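Local structure of endosialidase (Enterobacteria phage phi92, 4HIZ) at residues A[491-497]-A[510-515]; A[428-434]-A[462-468]. The protein probably degrades capsular polysialic acid as a trimeric phage endosialidase, hydrolysing alpha-2,8 and alpha-2,9 linkages within the sialic acid polymer. One frame throughout, in Å; residues are numbered along the deposited sequence.

Contact 1. Residues A[491-497]-A[510-515]; sequences EDFLSPW and HDGHPA. With CA (calcium ion), chain B; NA (sodium ion), chain C.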
ATOM      1  N   GLU A 491      -5.495 -20.628   0.178  1.00 10.04           N
ATOM      2  CA  GLU A 491      -6.499 -19.665   0.633  1.00  9.29           C
ATOM      3  C   GLU A 491      -6.148 -19.177   2.022  1.00  9.94           C
ATOM      4  O   GLU A 491      -4.984 -19.299   2.460  1.00 10.90           O
ATOM      5  CB  GLU A 491      -7.918 -20.298   0.598  1.00  9.01           C
ATOM      6  CG  GLU A 491      -8.131 -20.907  -0.826  1.00 10.16           C
ATOM      7  CD  GLU A 491      -9.538 -21.482  -1.031  1.00 12.22           C
ATOM      8  OE1 GLU A 491     -10.327 -21.598  -0.052  1.00 12.24           O
ATOM      9  OE2 GLU A 491      -9.838 -21.793  -2.206  1.00 13.22           O
ATOM     10  N   ASP A 492      -7.147 -18.587   2.683  1.00  9.89           N
ATOM     11  CA  ASP A 492      -7.019 -18.118   4.084  1.00  9.80           C
ATOM     12  C   ASP A 492      -8.418 -18.299   4.648  1.00 10.63           C
ATOM     13  O   ASP A 492      -9.330 -18.687   3.897  1.00 10.98           O
ATOM     14  CB  ASP A 492      -6.466 -16.656   4.177  1.00 12.13           C
ATOM     15  CG  ASP A 492      -7.404 -15.587   3.573  1.00 15.43           C
ATOM     16  OD1 ASP A 492      -8.622 -15.624   3.792  1.00 16.96           O
ATOM     17  OD2 ASP A 492      -6.929 -14.655   2.878  1.00 17.40           O
ATOM     18  N   PHE A 493      -8.615 -18.068   5.943  1.00  9.43           N
ATOM     19  CA  PHE A 493      -9.944 -18.379   6.510  1.00  9.91           C
ATOM     20  C   PHE A 493     -10.997 -17.287   6.329  1.00 10.39           C
ATOM     21  O   PHE A 493     -12.139 -17.461   6.743  1.00 11.57           O
ATOM     22  CB  PHE A 493      -9.789 -18.746   8.000  1.00 10.38           C
ATOM     23  CG  PHE A 493      -9.107 -20.087   8.226  1.00 11.04           C
ATOM     24  CD1 PHE A 493      -9.699 -21.281   7.759  1.00 11.19           C
ATOM     25  CD2 PHE A 493      -7.896 -20.154   8.931  1.00 12.65           C
ATOM     26  CE1 PHE A 493      -9.062 -22.506   7.966  1.00 12.86           C
ATOM     27  CE2 PHE A 493      -7.256 -21.350   9.145  1.00 13.75           C
ATOM     28  CZ  PHE A 493      -7.843 -22.540   8.665  1.00 13.84           C
ATOM     29  N   LEU A 494     -10.661 -16.179   5.683  1.00 10.71           N
ATOM     30  CA  LEU A 494     -11.639 -15.090   5.490  1.00 11.06           C
ATOM     31  C   LEU A 494     -12.602 -15.422   4.359  1.00 10.76           C
ATOM     32  O   LEU A 494     -12.215 -15.597   3.190  1.00 11.18           O
ATOM     33  CB  LEU A 494     -10.934 -13.764   5.183  1.00 12.03           C
ATOM     34  CG  LEU A 494      -9.920 -13.367   6.265  1.00 13.81           C
ATOM     35  CD1 LEU A 494      -9.163 -12.100   5.868  1.00 14.41           C
ATOM     36  CD2 LEU A 494     -10.602 -13.161   7.597  1.00 14.36           C
ATOM     37  N   SER A 495     -13.870 -15.546   4.724  1.00 11.09           N
ATOM     38  CA  SER A 495     -14.904 -15.976   3.769  1.00 11.17           C
ATOM     39  C   SER A 495     -15.144 -14.976   2.646  1.00 11.46           C
ATOM     40  O   SER A 495     -15.082 -13.768   2.851  1.00 10.86           O
ATOM     41  CB  SER A 495     -16.216 -16.122   4.541  1.00 10.97           C
ATOM     42  OG  SER A 495     -17.234 -16.590   3.632  1.00 11.82           O
ATOM     43  N   PRO A 496     -15.487 -15.470   1.442  1.00 11.12           N
ATOM     44  CA  PRO A 496     -15.934 -14.571   0.367  1.00 10.85           C
ATOM     45  C   PRO A 496     -17.427 -14.195   0.474  1.00 11.04           C
ATOM     46  O   PRO A 496     -17.917 -13.327  -0.271  1.00 11.18           O
ATOM     47  CB  PRO A 496     -15.737 -15.441  -0.896  1.00 11.07           C
ATOM     48  CG  PRO A 496     -15.999 -16.876  -0.386  1.00 11.80           C
ATOM     49  CD  PRO A 496     -15.419 -16.894   1.023  1.00 12.02           C
ATOM     50  N   TRP A 497     -18.148 -14.860   1.382  1.00 10.78           N
ATOM     51  CA  TRP A 497     -19.601 -14.570   1.587  1.00 11.82           C
ATOM     52  C   TRP A 497     -20.434 -14.770   0.302  1.00 11.45           C
ATOM     53  O   TRP A 497     -21.377 -14.028   0.039  1.00 11.94           O
ATOM     54  CB  TRP A 497     -19.828 -13.164   2.238  1.00 12.05           C
ATOM     55  CG  TRP A 497     -19.118 -13.133   3.550  1.00 12.87           C
ATOM     56  CD1 TRP A 497     -18.021 -12.378   3.883  1.00 12.69           C
ATOM     57  CD2 TRP A 497     -19.372 -14.001   4.666  1.00 12.90           C
ATOM     58  NE1 TRP A 497     -17.602 -12.708   5.157  1.00 13.04           N
ATOM     59  CE2 TRP A 497     -18.413 -13.699   5.658  1.00 13.45           C
ATOM     60  CE3 TRP A 497     -20.336 -14.992   4.927  1.00 13.75           C
ATOM     61  CZ2 TRP A 497     -18.349 -14.381   6.860  1.00 13.30           C
ATOM     62  CZ3 TRP A 497     -20.278 -15.675   6.134  1.00 14.45           C
ATOM     63  CH2 TRP A 497     -19.299 -15.360   7.091  1.00 14.16           C
ATOM     64  N   HIS A 510     -16.136  -6.474   1.532  1.00 11.27           N
ATOM     65  CA  HIS A 510     -15.508  -7.167   2.665  1.00 12.19           C
ATOM     66  C   HIS A 510     -14.061  -7.551   2.351  1.00 11.56           C
ATOM     67  O   HIS A 510     -13.261  -6.671   1.979  1.00 12.80           O
ATOM     68  CB  HIS A 510     -16.370  -8.367   3.128  1.00 13.49           C
ATOM     69  CG  HIS A 510     -17.812  -8.010   3.322  1.00 15.18           C
ATOM     70  ND1 HIS A 510     -18.206  -6.911   4.062  1.00 15.65           N
ATOM     71  CD2 HIS A 510     -18.949  -8.575   2.842  1.00 15.70           C
ATOM     72  CE1 HIS A 510     -19.522  -6.809   4.021  1.00 16.09           C
ATOM     73  NE2 HIS A 510     -20.000  -7.813   3.294  1.00 16.31           N
ATOM     74  N   ASP A 511     -13.705  -8.820   2.513  1.00 11.13           N
ATOM     75  CA  ASP A 511     -12.321  -9.254   2.254  1.00 11.38           C
ATOM     76  C   ASP A 511     -12.095  -9.806   0.853  1.00 12.24           C
ATOM     77  O   ASP A 511     -11.060 -10.439   0.577  1.00 13.16           O
ATOM     78  CB  ASP A 511     -11.913 -10.294   3.297  1.00 12.29           C
ATOM     79  CG  ASP A 511     -12.074  -9.743   4.725  1.00 14.54           C
ATOM     80  OD1 ASP A 511     -11.369  -8.746   5.042  1.00 16.17           O
ATOM     81  OD2 ASP A 511     -12.924 -10.260   5.491  1.00 15.33           O
ATOM     82  N   GLY A 512     -13.078  -9.614  -0.018  1.00 11.90           N
ATOM     83  CA  GLY A 512     -12.972 -10.215  -1.347  1.00 11.73           C
ATOM     84  C   GLY A 512     -12.742 -11.716  -1.252  1.00 11.30           C
ATOM     85  O   GLY A 512     -13.291 -12.391  -0.363  1.00 11.21           O
ATOM     86  N   HIS A 513     -11.956 -12.251  -2.190  1.00 10.11           N
ATOM     87  CA  HIS A 513     -11.721 -13.691  -2.307  1.00 10.10           C
ATOM     88  C   HIS A 513     -10.400 -14.110  -1.709  1.00 11.10           C
ATOM     89  O   HIS A 513      -9.369 -13.413  -1.911  1.00 11.71           O
ATOM     90  CB  HIS A 513     -11.766 -14.055  -3.805  1.00 10.39           C
ATOM     91  CG  HIS A 513     -13.080 -13.693  -4.409  1.00 10.55           C
ATOM     92  ND1 HIS A 513     -14.234 -14.403  -4.134  1.00 11.79           N
ATOM     93  CD2 HIS A 513     -13.449 -12.646  -5.179  1.00 10.65           C
ATOM     94  CE1 HIS A 513     -15.255 -13.819  -4.741  1.00 12.22           C
ATOM     95  NE2 HIS A 513     -14.804 -12.755  -5.394  1.00 11.06           N
ATOM     96  N   PRO A 514     -10.388 -15.266  -1.015  1.00 11.35           N
ATOM     97  CA  PRO A 514      -9.193 -15.638  -0.234  1.00 11.25           C
ATOM     98  C   PRO A 514      -8.140 -16.330  -1.084  1.00 11.11           C
ATOM     99  O   PRO A 514      -7.068 -16.634  -0.562  1.00 12.54           O
ATOM    100  CB  PRO A 514      -9.743 -16.645   0.804  1.00 12.28           C
ATOM    101  CG  PRO A 514     -10.964 -17.244   0.130  1.00 12.81           C
ATOM    102  CD  PRO A 514     -11.568 -16.080  -0.660  1.00 12.40           C
ATOM    103  N   ALA A 515      -8.443 -16.617  -2.357  1.00  9.72           N
ATOM    104  CA  ALA A 515      -7.446 -17.274  -3.209  1.00 10.03           C
ATOM    105  C   ALA A 515      -6.308 -16.330  -3.610  1.00 10.11           C
ATOM    106  O   ALA A 515      -6.560 -15.255  -4.153  1.00 10.79           O
ATOM    107  CB  ALA A 515      -8.148 -17.789  -4.484  1.00  9.46           C
TER
HETATM  108 CA    CA B 823      -7.340 -13.040  -3.201  1.00 16.23          CA
HETATM  109 NA    NA C 828     -12.262  -6.668   6.558  1.00 35.92          NA
HETATM  110  O   HOH W   1     -11.255 -13.500   1.535  1.00 14.81           O
HETATM  111  O   HOH W   2     -15.011 -11.367   1.638  1.00 11.44           O
HETATM  112  O   HOH W   3     -14.715 -12.236   5.216  1.00 16.15           O
HETATM  113  O   HOH W   4     -10.810  -5.908   9.032  1.00 21.28           O
HETATM  114  O   HOH W   5     -14.803  -7.073   6.775  1.00 40.62           O
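Pro514 packs its ring against oxygens: CB lies 3.4 Å from Asp492 OD1, and CB, CG and CD all rest against Leu494 O. A rigid ring suits this tightly enclosed spot. Its apolar touch is CD against Pro496 CB. That CB also approaches the imidazole of His513 obliquely, 3.7 Å from ND1, while NE2 of the ring donates to Lys505 O. Leu494 crosses Asp511 at about a right angle, laying CD1 against the carboxylate carbon. Backbone carbonyls add CA-H...O contacts, Pro514 O to Glu491 CA and Gly512 O to Pro496 CA.

Both segments belong to the long loop between strands 483-490 and 516-523. These strands share a four-stranded blade with 473-480 and the early strand 71-75, so the two ends of the domain meet in one blade, as is usual where a beta-propeller closes its ring.

Turns shape 491-497. With CG between the backbone N and the carbonyl carbon (chi1 65°), Asp492 OD1 turns to the N-H two residues on, Leu494 N at 2.8 Å, an Asx turn; Ser495 OG receives Trp497 N in an ST turn, lies over the indole face and is also hydrogen-bonded to His466 ND1. In 510-515, Gly512 takes a positive phi of 55°, easily adopted without a side chain.

Water and metals serve many of the polar atoms. Two waters join Leu494 O and Ser495 O to Gly512 O. A third accepts from Trp497 NE1 and donates to Ser495 O and to Asp511 OD2, the latter at 2.7 Å; OD2 also pairs with Lys118 of the second subunit, while OD1 binds sodium. His513 O, at 2.4 Å, and Ala515 O, at 2.5 Å, coordinate calcium with Thr79, Phe81 and Asp516.

Contact 2. Residues A[428-434]-A[462-468]; sequences RYKGTYP and IYQGHIV. With EDO (1,2-ethanediol), chain O.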
ATOM      1  N   ARG A 428     -15.099 -31.014   1.840  1.00 14.67           N
ATOM      2  CA  ARG A 428     -15.335 -29.604   1.556  1.00 13.96           C
ATOM      3  C   ARG A 428     -16.324 -29.037   2.572  1.00 14.11           C
ATOM      4  O   ARG A 428     -16.870 -29.779   3.429  1.00 15.80           O
ATOM      5  CB  ARG A 428     -15.886 -29.452   0.127  1.00 13.60           C
ATOM      6  CG  ARG A 428     -14.993 -30.115  -0.921  1.00 13.70           C
ATOM      7  CD  ARG A 428     -13.565 -29.429  -0.983  1.00 12.73           C
ATOM      8  NE  ARG A 428     -12.698 -30.263  -1.826  1.00 14.36           N
ATOM      9  CZ  ARG A 428     -12.620 -30.159  -3.152  1.00 15.68           C
ATOM     10  NH1 ARG A 428     -13.253 -29.172  -3.794  1.00 16.66           N
ATOM     11  NH2 ARG A 428     -11.876 -31.018  -3.838  1.00 15.30           N
ATOM     12  N   TYR A 429     -16.554 -27.723   2.476  1.00 13.58           N
ATOM     13  CA  TYR A 429     -17.600 -27.033   3.260  1.00 13.76           C
ATOM     14  C   TYR A 429     -17.221 -26.809   4.717  1.00 15.91           C
ATOM     15  O   TYR A 429     -18.086 -26.509   5.538  1.00 18.58           O
ATOM     16  CB  TYR A 429     -18.965 -27.737   3.141  1.00 14.54           C
ATOM     17  CG  TYR A 429     -19.425 -27.947   1.729  1.00 16.36           C
ATOM     18  CD1 TYR A 429     -19.788 -26.867   0.916  1.00 16.99           C
ATOM     19  CD2 TYR A 429     -19.513 -29.227   1.204  1.00 16.69           C
ATOM     20  CE1 TYR A 429     -20.274 -27.068  -0.386  1.00 17.32           C
ATOM     21  CE2 TYR A 429     -19.979 -29.439  -0.089  1.00 17.42           C
ATOM     22  CZ  TYR A 429     -20.346 -28.362  -0.874  1.00 18.02           C
ATOM     23  OH  TYR A 429     -20.817 -28.570  -2.151  1.00 19.49           O
ATOM     24  N   LYS A 430     -15.926 -26.926   5.024  1.00 16.22           N
ATOM     25  CA  LYS A 430     -15.401 -26.495   6.324  1.00 17.93           C
ATOM     26  C   LYS A 430     -13.963 -26.089   6.108  1.00 14.93           C
ATOM     27  O   LYS A 430     -13.301 -26.583   5.159  1.00 14.34           O
ATOM     28  CB  LYS A 430     -15.432 -27.616   7.361  1.00 24.39           C
ATOM     29  CG  LYS A 430     -14.556 -28.793   7.018  1.00 34.00           C
ATOM     30  CD  LYS A 430     -14.624 -29.860   8.072  1.00 50.56           C
ATOM     31  CE  LYS A 430     -15.997 -30.480   8.061  1.00 72.46           C
ATOM     32  NZ  LYS A 430     -16.176 -31.550   9.085  1.00 90.71           N
ATOM     33  N   GLY A 431     -13.457 -25.197   6.967  1.00 14.36           N
ATOM     34  CA  GLY A 431     -12.068 -24.768   6.798  1.00 12.81           C
ATOM     35  C   GLY A 431     -11.113 -25.900   7.153  1.00 12.44           C
ATOM     36  O   GLY A 431     -11.301 -26.603   8.145  1.00 13.11           O
ATOM     37  N   THR A 432     -10.051 -26.086   6.364  1.00 11.13           N
ATOM     38  CA  THR A 432      -9.101 -27.182   6.632  1.00 10.65           C
ATOM     39  C   THR A 432      -7.697 -26.743   6.216  1.00 10.85           C
ATOM     40  O   THR A 432      -7.534 -25.643   5.662  1.00 12.41           O
ATOM     41  CB  THR A 432      -9.409 -28.477   5.810  1.00 11.38           C
ATOM     42  OG1 THR A 432      -9.092 -28.244   4.431  1.00 12.71           O
ATOM     43  CG2 THR A 432     -10.899 -28.885   5.952  1.00 12.95           C
ATOM     44  N   TYR A 433      -6.699 -27.581   6.519  1.00 10.28           N
ATOM     45  CA  TYR A 433      -5.303 -27.294   6.161  1.00  9.99           C
ATOM     46  C   TYR A 433      -4.794 -28.355   5.173  1.00 10.54           C
ATOM     47  O   TYR A 433      -4.160 -29.349   5.572  1.00 11.08           O
ATOM     48  CB  TYR A 433      -4.443 -27.349   7.416  1.00 10.19           C
ATOM     49  CG  TYR A 433      -4.678 -26.232   8.402  1.00 10.67           C
ATOM     50  CD1 TYR A 433      -4.084 -24.969   8.202  1.00 10.47           C
ATOM     51  CD2 TYR A 433      -5.436 -26.440   9.547  1.00 12.01           C
ATOM     52  CE1 TYR A 433      -4.230 -23.932   9.136  1.00 10.59           C
ATOM     53  CE2 TYR A 433      -5.589 -25.404  10.493  1.00 11.62           C
ATOM     54  CZ  TYR A 433      -4.995 -24.160  10.262  1.00 11.54           C
ATOM     55  OH  TYR A 433      -5.137 -23.129  11.181  1.00 12.59           O
ATOM     56  N   PRO A 434      -5.092 -28.154   3.885  1.00 10.73           N
ATOM     57  CA  PRO A 434      -4.564 -29.098   2.880  1.00 10.65           C
ATOM     58  C   PRO A 434      -3.044 -29.151   2.839  1.00 11.16           C
ATOM     59  O   PRO A 434      -2.342 -28.115   2.939  1.00 11.96           O
ATOM     60  CB  PRO A 434      -5.129 -28.568   1.556  1.00 12.25           C
ATOM     61  CG  PRO A 434      -5.449 -27.051   1.853  1.00 11.79           C
ATOM     62  CD  PRO A 434      -5.894 -27.075   3.296  1.00 11.05           C
ATOM     63  N   ILE A 462      -4.208 -23.385   3.418  1.00 10.53           N
ATOM     64  CA  ILE A 462      -5.560 -23.300   3.976  1.00 10.35           C
ATOM     65  C   ILE A 462      -6.597 -23.378   2.851  1.00 10.05           C
ATOM     66  O   ILE A 462      -6.459 -22.727   1.820  1.00 10.94           O
ATOM     67  CB  ILE A 462      -5.737 -21.957   4.756  1.00 10.65           C
ATOM     68  CG1 ILE A 462      -4.894 -21.981   6.044  1.00 10.92           C
ATOM     69  CG2 ILE A 462      -7.241 -21.675   5.074  1.00 10.16           C
ATOM     70  CD1 ILE A 462      -4.736 -20.556   6.678  1.00 11.09           C
ATOM     71  N   TYR A 463      -7.655 -24.152   3.105  1.00  9.47           N
ATOM     72  CA  TYR A 463      -8.855 -24.163   2.286  1.00 10.70           C
ATOM     73  C   TYR A 463      -9.927 -23.466   3.138  1.00 10.60           C
ATOM     74  O   TYR A 463     -10.213 -23.898   4.272  1.00 11.69           O
ATOM     75  CB  TYR A 463      -9.244 -25.633   1.987  1.00 10.78           C
ATOM     76  CG  TYR A 463     -10.686 -25.843   1.559  1.00 10.89           C
ATOM     77  CD1 TYR A 463     -11.156 -25.377   0.330  1.00 11.43           C
ATOM     78  CD2 TYR A 463     -11.576 -26.483   2.409  1.00 11.19           C
ATOM     79  CE1 TYR A 463     -12.486 -25.549  -0.067  1.00 12.21           C
ATOM     80  CE2 TYR A 463     -12.913 -26.693   2.021  1.00 12.43           C
ATOM     81  CZ  TYR A 463     -13.367 -26.217   0.801  1.00 12.90           C
ATOM     82  OH  TYR A 463     -14.683 -26.379   0.453  1.00 13.70           O
ATOM     83  N   GLN A 464     -10.512 -22.392   2.609  1.00  9.44           N
ATOM     84  CA  GLN A 464     -11.372 -21.505   3.450  1.00  8.84           C
ATOM     85  C   GLN A 464     -12.680 -22.240   3.880  1.00 10.75           C
ATOM     86  O   GLN A 464     -13.085 -22.169   5.034  1.00 12.06           O
ATOM     87  CB  GLN A 464     -11.713 -20.222   2.702  1.00  9.36           C
ATOM     88  CG  GLN A 464     -12.359 -19.106   3.581  1.00 10.04           C
ATOM     89  CD  GLN A 464     -13.817 -19.329   3.867  1.00 10.76           C
ATOM     90  OE1 GLN A 464     -14.574 -19.747   2.988  1.00 10.85           O
ATOM     91  NE2 GLN A 464     -14.244 -18.991   5.090  1.00 11.01           N
ATOM     92  N   GLY A 465     -13.349 -22.944   2.951  1.00 11.47           N
ATOM     93  CA  GLY A 465     -14.470 -23.795   3.356  1.00 12.89           C
ATOM     94  C   GLY A 465     -15.897 -23.334   3.092  1.00 13.38           C
ATOM     95  O   GLY A 465     -16.800 -24.169   3.168  1.00 16.95           O
ATOM     96  N   HIS A 466     -16.156 -22.057   2.790  1.00 12.38           N
ATOM     97  CA  HIS A 466     -17.558 -21.631   2.632  1.00 12.33           C
ATOM     98  C   HIS A 466     -18.078 -21.741   1.207  1.00 13.27           C
ATOM     99  O   HIS A 466     -19.240 -21.418   0.945  1.00 14.95           O
ATOM    100  CB  HIS A 466     -17.805 -20.203   3.120  1.00 11.15           C
ATOM    101  CG  HIS A 466     -17.613 -20.006   4.593  1.00 12.14           C
ATOM    102  ND1 HIS A 466     -17.856 -18.791   5.195  1.00 12.49           N
ATOM    103  CD2 HIS A 466     -17.254 -20.859   5.592  1.00 12.97           C
ATOM    104  CE1 HIS A 466     -17.644 -18.892   6.500  1.00 12.33           C
ATOM    105  NE2 HIS A 466     -17.258 -20.128   6.767  1.00 12.60           N
ATOM    106  N   ILE A 467     -17.232 -22.209   0.296  1.00 12.71           N
ATOM    107  CA  ILE A 467     -17.687 -22.690  -1.028  1.00 13.50           C
ATOM    108  C   ILE A 467     -16.975 -24.001  -1.322  1.00 13.83           C
ATOM    109  O   ILE A 467     -15.932 -24.305  -0.721  1.00 13.20           O
ATOM    110  CB  ILE A 467     -17.476 -21.677  -2.199  1.00 13.89           C
ATOM    111  CG1 ILE A 467     -15.982 -21.456  -2.525  1.00 13.33           C
ATOM    112  CG2 ILE A 467     -18.189 -20.345  -1.937  1.00 15.06           C
ATOM    113  CD1 ILE A 467     -15.805 -20.553  -3.745  1.00 14.39           C
ATOM    114  N   VAL A 468     -17.554 -24.791  -2.225  1.00 13.45           N
ATOM    115  CA  VAL A 468     -17.042 -26.129  -2.477  1.00 13.77           C
ATOM    116  C   VAL A 468     -15.711 -26.048  -3.217  1.00 12.70           C
ATOM    117  O   VAL A 468     -14.849 -26.906  -3.018  1.00 12.46           O
ATOM    118  CB  VAL A 468     -18.048 -26.985  -3.292  1.00 15.76           C
ATOM    119  CG1 VAL A 468     -18.148 -26.472  -4.742  1.00 17.08           C
ATOM    120  CG2 VAL A 468     -17.613 -28.438  -3.253  1.00 16.20           C
TER
HETATM  121  C1  EDO O 809     -12.101 -31.880  -8.139  1.00 36.93           C
HETATM  122  O1  EDO O 809     -13.372 -31.284  -8.393  1.00 40.08           O
HETATM  123  C2  EDO O 809     -11.149 -30.769  -7.760  1.00 32.81           C
HETATM  124  O2  EDO O 809     -11.692 -30.118  -6.614  1.00 29.73           O
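Tyr463 reaches across to Tyr429, its ring lying along the 428-434 segment just beyond where strands 435-442 and 456-460 of the propeller domain pair. Thr432 and Tyr463 prolong that pairing as a single antiparallel hydrogen-bonded bridge. From there the Tyr463 ring, with CG swung anti to the backbone N (chi1 160°), carries its hydroxyl toward the other backbone: Tyr429 N donates to Tyr463 OH at 3.1 Å and almost straight, 170°, approaching in the plane of the ring. A long phenol is suited to span this distance.

Arg428 crosses Tyr463 at about a right angle. Its chain bends at chi2, letting CD pass the phenol while NH1 donates to Val468 O at 2.9 Å, the oxygen lying in the guanidinium plane; NE pairs with Glu419. Tyr429 and Val468 instead lie side by side, the branched CB of Val468 being 3.6 Å from Tyr429 CZ, and the same ring makes a cation-pi contact with Arg187 of the second subunit.

Gly465, at phi 104°, passes close to Lys430 and Gly431 where a bare CA fits, and its N sits 3.8 Å above the centre of the Tyr463 ring.

Both contacts lie in loop regions of the propeller domain on the same side of the chain's centre, and both touch the second subunit. Contact 1 is the more buried and lies within a single loop; contact 2 brings together loops from two different strand connections and is only partly buried, with Lys430 exposed. Their chemistry follows this: 491-497 and 510-515 rely on proline packing, waters and metal ions, whereas 428-434 and 462-468 are tied by direct hydrogen bonds, including a short beta bridge. The two sites touch through 462-468, where Glu491 OE1 lies 2.8 Å from Gln464 N and Ser495 OG 2.8 Å from His466 ND1, both probable hydrogen bonds.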